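Teichoic acid biosynthesis protein F (Staphylococcus epidermidis, PDB 3L7I) belongs to the teichoic acid biosynthesis proteins and contains a GT-B-type region built on two parallel beta-sheets. Local coordinates at residues 349-354 with 415-420; 419-424 with 435-440. All blocks are in the same frame, centred on the assembly; numbering follows the deposited sequence.

Interaction 1: 349-354 with 415-420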
loop_
_atom_site.group_PDB
_atom_site.type_symbol
_atom_site.label_atom_id
_atom_site.label_comp_id
_atom_site.label_asym_id
_atom_site.label_seq_id
_atom_site.Cartn_x
_atom_site.Cartn_y
_atom_site.Cartn_z
ATOM N N ASN A 349 9.498 28.026 -3.174
ATOM C CA ASN A 349 9.151 28.121 -4.589
ATOM C C ASN A 349 8.825 29.542 -5.012
ATOM O O ASN A 349 8.762 29.851 -6.205
ATOM C CB ASN A 349 7.961 27.223 -4.918
ATOM C CG ASN A 349 8.227 25.765 -4.626
ATOM O OD1 ASN A 349 7.319 24.934 -4.719
ATOM N ND2 ASN A 349 9.469 25.437 -4.273
ATOM N N VAL A 350 8.612 30.398 -4.018
ATOM C CA VAL A 350 8.110 31.745 -4.251
ATOM C C VAL A 350 9.130 32.667 -4.911
ATOM O O VAL A 350 10.138 33.021 -4.313
ATOM C CB VAL A 350 7.626 32.394 -2.933
ATOM C CG1 VAL A 350 7.392 33.871 -3.130
ATOM C CG2 VAL A 350 6.371 31.717 -2.427
ATOM N N LYS A 351 8.863 33.051 -6.148
ATOM C CA LYS A 351 9.646 34.080 -6.804
ATOM C C LYS A 351 9.005 35.443 -6.527
ATOM O O LYS A 351 7.914 35.709 -7.020
ATOM C CB LYS A 351 9.648 33.823 -8.306
ATOM C CG LYS A 351 10.151 32.450 -8.730
ATOM C CD LYS A 351 9.759 32.186 -10.172
ATOM C CE LYS A 351 10.769 31.336 -10.914
ATOM N NZ LYS A 351 10.263 31.071 -12.301
ATOM N N PRO A 352 9.676 36.313 -5.742
ATOM C CA PRO A 352 9.085 37.616 -5.395
ATOM C C PRO A 352 8.518 38.428 -6.569
ATOM O O PRO A 352 7.571 39.153 -6.339
ATOM C CB PRO A 352 10.242 38.356 -4.722
ATOM C CG PRO A 352 11.040 37.273 -4.094
ATOM C CD PRO A 352 10.959 36.096 -5.045
ATOM N N LYS A 353 9.038 38.320 -7.788
ATOM C CA LYS A 353 8.483 39.157 -8.853
ATOM C C LYS A 353 7.388 38.525 -9.727
ATOM O O LYS A 353 7.109 39.016 -10.823
ATOM C CB LYS A 353 9.577 39.786 -9.707
ATOM C CG LYS A 353 10.645 38.838 -10.175
ATOM C CD LYS A 353 11.645 39.572 -11.085
ATOM C CE LYS A 353 12.317 40.743 -10.384
ATOM N NZ LYS A 353 13.372 41.353 -11.250
ATOM N N THR A 354 6.753 37.466 -9.225
ATOM C CA THR A 354 5.638 36.817 -9.918
ATOM C C THR A 354 4.305 37.213 -9.280
ATOM O O THR A 354 4.149 37.131 -8.065
ATOM C CB THR A 354 5.756 35.247 -9.901
ATOM O OG1 THR A 354 6.790 34.806 -10.795
ATOM C CG2 THR A 354 4.442 34.592 -10.317
ATOM N N TYR A 415 0.560 29.524 -8.938
ATOM C CA TYR A 415 0.102 29.787 -7.576
ATOM C C TYR A 415 1.121 29.446 -6.469
ATOM O O TYR A 415 1.179 30.117 -5.433
ATOM C CB TYR A 415 -1.251 29.123 -7.326
ATOM C CG TYR A 415 -2.349 29.977 -7.856
ATOM C CD1 TYR A 415 -2.796 31.069 -7.133
ATOM C CD2 TYR A 415 -2.899 29.730 -9.098
ATOM C CE1 TYR A 415 -3.763 31.864 -7.614
ATOM C CE2 TYR A 415 -3.862 30.519 -9.593
ATOM C CZ TYR A 415 -4.295 31.589 -8.850
ATOM O OH TYR A 415 -5.282 32.400 -9.344
ATOM N N SER A 416 1.917 28.405 -6.687
ATOM C CA SER A 416 3.017 28.118 -5.800
ATOM C C SER A 416 4.102 29.192 -5.906
ATOM O O SER A 416 4.690 29.601 -4.898
ATOM C CB SER A 416 3.616 26.768 -6.152
ATOM O OG SER A 416 4.708 26.470 -5.290
ATOM N N GLU A 417 4.370 29.647 -7.125
ATOM C CA GLU A 417 5.507 30.531 -7.352
ATOM C C GLU A 417 5.234 31.980 -7.008
ATOM O O GLU A 417 6.162 32.740 -6.783
ATOM C CB GLU A 417 6.003 30.439 -8.797
ATOM C CG GLU A 417 6.800 29.174 -9.106
ATOM C CD GLU A 417 7.361 29.164 -10.524
ATOM O OE1 GLU A 417 7.677 30.259 -11.050
ATOM O OE2 GLU A 417 7.483 28.060 -11.108
ATOM N N ALA A 418 3.967 32.371 -6.952
ATOM C CA ALA A 418 3.650 33.797 -6.834
ATOM C C ALA A 418 3.860 34.387 -5.438
ATOM O O ALA A 418 3.568 33.759 -4.423
ATOM C CB ALA A 418 2.244 34.075 -7.326
ATOM N N SER A 419 4.361 35.614 -5.405
ATOM C CA SER A 419 4.506 36.327 -4.147
ATOM C C SER A 419 3.202 37.039 -3.836
ATOM O O SER A 419 2.932 37.372 -2.679
ATOM C CB SER A 419 5.627 37.353 -4.245
ATOM O OG SER A 419 5.240 38.380 -5.135
ATOM N N HIS A 420 2.403 37.264 -4.880
ATOM C CA HIS A 420 1.120 37.942 -4.748
ATOM C C HIS A 420 -0.021 37.337 -5.564
ATOM O O HIS A 420 0.106 37.158 -6.791
ATOM C CB HIS A 420 1.268 39.408 -5.119
ATOM C CG HIS A 420 1.946 40.212 -4.066
ATOM N ND1 HIS A 420 3.314 40.234 -3.916
ATOM C CD2 HIS A 420 1.443 41.007 -3.091
ATOM C CE1 HIS A 420 3.630 41.021 -2.902
ATOM N NE2 HIS A 420 2.512 41.504 -2.386
#
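Glu417 OE1 is gripped by two cations: Lys351 NZ forms a salt bridge with it at 3.0 Å, and Arg384, at the start of strand 384-389, forms a second. The contact lies at the N-terminal end of the strands of a Rossmann-like parallel sheet, where the loop leading into strand 354-358 meets the end of helix 409-417 and the start of the neighbouring strand 418-423. The lysine and glutamate chains run side by side and point the same way; the ammonium group reaches OE1 from above the carboxylate plane, 39° out of it. Such double pairing would favour the ionised carboxylate. On the backbone of the same pair, Lys351 N donates to Glu417 O (2.8 Å), a carbonyl at the helix end, and the CA-H of Val350 points at the same oxygen. A type I turn from Lys351 to Thr354 then swings the chain round, bringing Thr354 O to Ser419 N at 3.1 Å. A chi1 of -73° sets Thr354 OG1 beside its backbone N and turns CG2 to the methyl of Ala418 (CG2 to CB, 3.7 Å). At the other end of the loop, Asn349 OD1 lies 3.1 Å from Ser416 OG, but that hydroxyl is hydrogen-bonded to Asp345 OD1. The methyls of Val350 diverge, CG1 toward Ser419 CA and CG2 toward Ser416 O. Ser419 OG points towards the turn and may donate to Pro352 O, although the position of that carbonyl is doubtful. The same hydroxyl oxygen accepts a hydrogen bond from His420 ND1 (2.9 Å), nearly in the imidazole plane, while NE2 of that ring is hydrogen-bonded to Asp717 OD2.

Interaction 2: 419-424 with 435-440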
loop_
_atom_site.group_PDB
_atom_site.type_symbol
_atom_site.label_atom_id
_atom_site.label_comp_id
_atom_site.label_asym_id
_atom_site.label_seq_id
_atom_site.Cartn_x
_atom_site.Cartn_y
_atom_site.Cartn_z
ATOM N N SER A 419 4.361 35.614 -5.405
ATOM C CA SER A 419 4.506 36.327 -4.147
ATOM C C SER A 419 3.202 37.039 -3.836
ATOM O O SER A 419 2.932 37.372 -2.679
ATOM C CB SER A 419 5.627 37.353 -4.245
ATOM O OG SER A 419 5.240 38.380 -5.135
ATOM N N HIS A 420 2.403 37.264 -4.880
ATOM C CA HIS A 420 1.120 37.942 -4.748
ATOM C C HIS A 420 -0.021 37.337 -5.564
ATOM O O HIS A 420 0.106 37.158 -6.791
ATOM C CB HIS A 420 1.268 39.408 -5.119
ATOM C CG HIS A 420 1.946 40.212 -4.066
ATOM N ND1 HIS A 420 3.314 40.234 -3.916
ATOM C CD2 HIS A 420 1.443 41.007 -3.091
ATOM C CE1 HIS A 420 3.630 41.021 -2.902
ATOM N NE2 HIS A 420 2.512 41.504 -2.386
ATOM N N TRP A 421 -1.129 37.033 -4.866
ATOM C CA TRP A 421 -2.419 36.691 -5.492
ATOM C C TRP A 421 -3.375 37.900 -5.555
ATOM O O TRP A 421 -3.669 38.556 -4.542
ATOM C CB TRP A 421 -3.146 35.566 -4.742
ATOM C CG TRP A 421 -2.408 34.316 -4.529
ATOM C CD1 TRP A 421 -1.184 33.990 -5.016
ATOM C CD2 TRP A 421 -2.856 33.193 -3.778
ATOM N NE1 TRP A 421 -0.825 32.733 -4.592
ATOM C CE2 TRP A 421 -1.842 32.224 -3.833
ATOM C CE3 TRP A 421 -4.011 32.922 -3.043
ATOM C CZ2 TRP A 421 -1.949 31.002 -3.191
ATOM C CZ3 TRP A 421 -4.122 31.709 -2.406
ATOM C CH2 TRP A 421 -3.100 30.761 -2.487
ATOM N N VAL A 422 -3.870 38.181 -6.752
ATOM C CA VAL A 422 -4.845 39.238 -6.948
ATOM C C VAL A 422 -6.125 38.651 -7.493
ATOM O O VAL A 422 -6.131 38.014 -8.566
ATOM C CB VAL A 422 -4.341 40.230 -7.944
ATOM C CG1 VAL A 422 -5.456 41.113 -8.357
ATOM C CG2 VAL A 422 -3.220 41.032 -7.321
ATOM N N SER A 423 -7.211 38.821 -6.741
ATOM C CA SER A 423 -8.529 38.476 -7.268
ATOM C C SER A 423 -9.748 39.114 -6.580
ATOM O O SER A 423 -9.651 39.755 -5.525
ATOM C CB SER A 423 -8.688 36.949 -7.415
ATOM O OG SER A 423 -8.919 36.303 -6.179
ATOM N N ASN A 424 -10.895 38.910 -7.219
ATOM C CA ASN A 424 -12.135 39.552 -6.851
ATOM C C ASN A 424 -13.202 38.515 -6.497
ATOM O O ASN A 424 -14.405 38.814 -6.504
ATOM C CB ASN A 424 -12.632 40.369 -8.023
ATOM C CG ASN A 424 -13.039 39.495 -9.176
ATOM O OD1 ASN A 424 -12.618 38.347 -9.260
ATOM N ND2 ASN A 424 -13.875 40.018 -10.060
ATOM N N GLU A 435 2.682 31.772 4.288
ATOM C CA GLU A 435 3.131 32.948 5.041
ATOM C C GLU A 435 3.903 33.863 4.111
ATOM O O GLU A 435 3.900 35.083 4.218
ATOM C CB GLU A 435 4.090 32.480 6.132
ATOM C CG GLU A 435 3.894 33.117 7.488
ATOM C CD GLU A 435 2.830 32.391 8.312
ATOM O OE1 GLU A 435 2.912 31.137 8.427
ATOM O OE2 GLU A 435 1.912 33.073 8.847
ATOM N N ASN A 436 4.587 33.195 3.204
ATOM C CA ASN A 436 5.450 33.744 2.200
ATOM C C ASN A 436 4.735 34.671 1.219
ATOM O O ASN A 436 5.338 35.601 0.689
ATOM C CB ASN A 436 5.967 32.543 1.421
ATOM C CG ASN A 436 7.377 32.706 0.987
ATOM O OD1 ASN A 436 8.110 33.504 1.556
ATOM N ND2 ASN A 436 7.784 31.948 -0.024
ATOM N N GLN A 437 3.451 34.402 0.970
ATOM C CA GLN A 437 2.686 35.041 -0.113
ATOM C C GLN A 437 1.627 36.046 0.381
ATOM O O GLN A 437 1.090 35.920 1.493
ATOM C CB GLN A 437 2.025 33.954 -0.981
ATOM C CG GLN A 437 2.987 32.849 -1.440
ATOM C CD GLN A 437 2.291 31.646 -2.089
ATOM O OE1 GLN A 437 1.718 30.801 -1.406
ATOM N NE2 GLN A 437 2.383 31.549 -3.411
ATOM N N THR A 438 1.325 37.041 -0.447
ATOM C CA THR A 438 0.317 38.029 -0.089
ATOM C C THR A 438 -0.930 37.879 -0.963
ATOM O O THR A 438 -0.842 37.995 -2.196
ATOM C CB THR A 438 0.847 39.454 -0.233
ATOM O OG1 THR A 438 2.020 39.607 0.563
ATOM C CG2 THR A 438 -0.177 40.435 0.261
ATOM N N TYR A 439 -2.085 37.622 -0.335
ATOM C CA TYR A 439 -3.338 37.425 -1.060
ATOM C C TYR A 439 -4.195 38.699 -0.968
ATOM O O TYR A 439 -4.733 39.033 0.106
ATOM C CB TYR A 439 -4.076 36.209 -0.496
ATOM C CG TYR A 439 -5.371 35.802 -1.192
ATOM C CD1 TYR A 439 -5.990 36.620 -2.139
ATOM C CD2 TYR A 439 -6.012 34.605 -0.845
ATOM C CE1 TYR A 439 -7.181 36.241 -2.739
ATOM C CE2 TYR A 439 -7.211 34.217 -1.447
ATOM C CZ TYR A 439 -7.785 35.034 -2.393
ATOM O OH TYR A 439 -8.965 34.628 -2.987
ATOM N N ILE A 440 -4.310 39.417 -2.086
ATOM C CA ILE A 440 -5.108 40.640 -2.126
ATOM C C ILE A 440 -6.509 40.367 -2.666
ATOM O O ILE A 440 -6.661 39.912 -3.794
ATOM C CB ILE A 440 -4.416 41.743 -2.966
ATOM C CG1 ILE A 440 -3.090 42.138 -2.326
ATOM C CG2 ILE A 440 -5.275 42.971 -3.049
ATOM C CD1 ILE A 440 -2.417 43.274 -3.037
#
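Ile440 N to Trp421 O (2.7 Å) and Thr438 N to Ser419 O (2.8 Å) are rungs of a parallel ladder, alternating with Trp421 N to Thr438 O (2.9 Å) and Ser423 N to Ile440 O (3.2 Å). The strand axes diverge by only 11°, and His420, Trp421 and Val422 pair with Thr438, Tyr439 and Ile440. Trp421 and Tyr439 share one face of the sheet. Their ring planes meet at 56°, with Trp421 CE3 3.4 Å above the tyrosine ring near its rim; Tyr439 OH is bonded to Glu475. Gln437 NE2 lies 3.6 Å from Trp421 NE1, the amide and indole planes 77° apart, but its hydrogen bonds go to Ala418 O and Tyr415 O. On the other face His420 and Thr438 run alongside each other, the imidazole CD2 and NE2 lying against Thr438 CB. Here Ile440 touches Ile714 of helix 706-721, and Val422 meets Pro369 and Ile372 of helix 367-379. Adjacent parallel strands between helical layers are characteristic of a Rossmann-like domain; helix 706-721, returning from beyond the second sheet to cover the first, is consistent with the GT-B fold.

Interactions 1 and 2 lie in succession along strand 418-423, with centres about 9 Å apart, and share Ser419 and His420. At Ser419 the backbone works both ways: its N faces Thr354 in interaction 1, and its O faces Thr438 in interaction 2, so strand 418-423 is flanked by strands 354-358 and 438-441 in the parallel sheet. Gln437 ties the contacts together across the helix end, its NE2 probably hydrogen-bonded to Ala418 O at 2.7 Å and to Tyr415 O at 2.8 Å. The contacts also meet through rings: Tyr415 of interaction 1 packs edge-to-face with Trp421 of interaction 2. Helix 706-721 touches both contacts, at Pro352 and Ile440 among others.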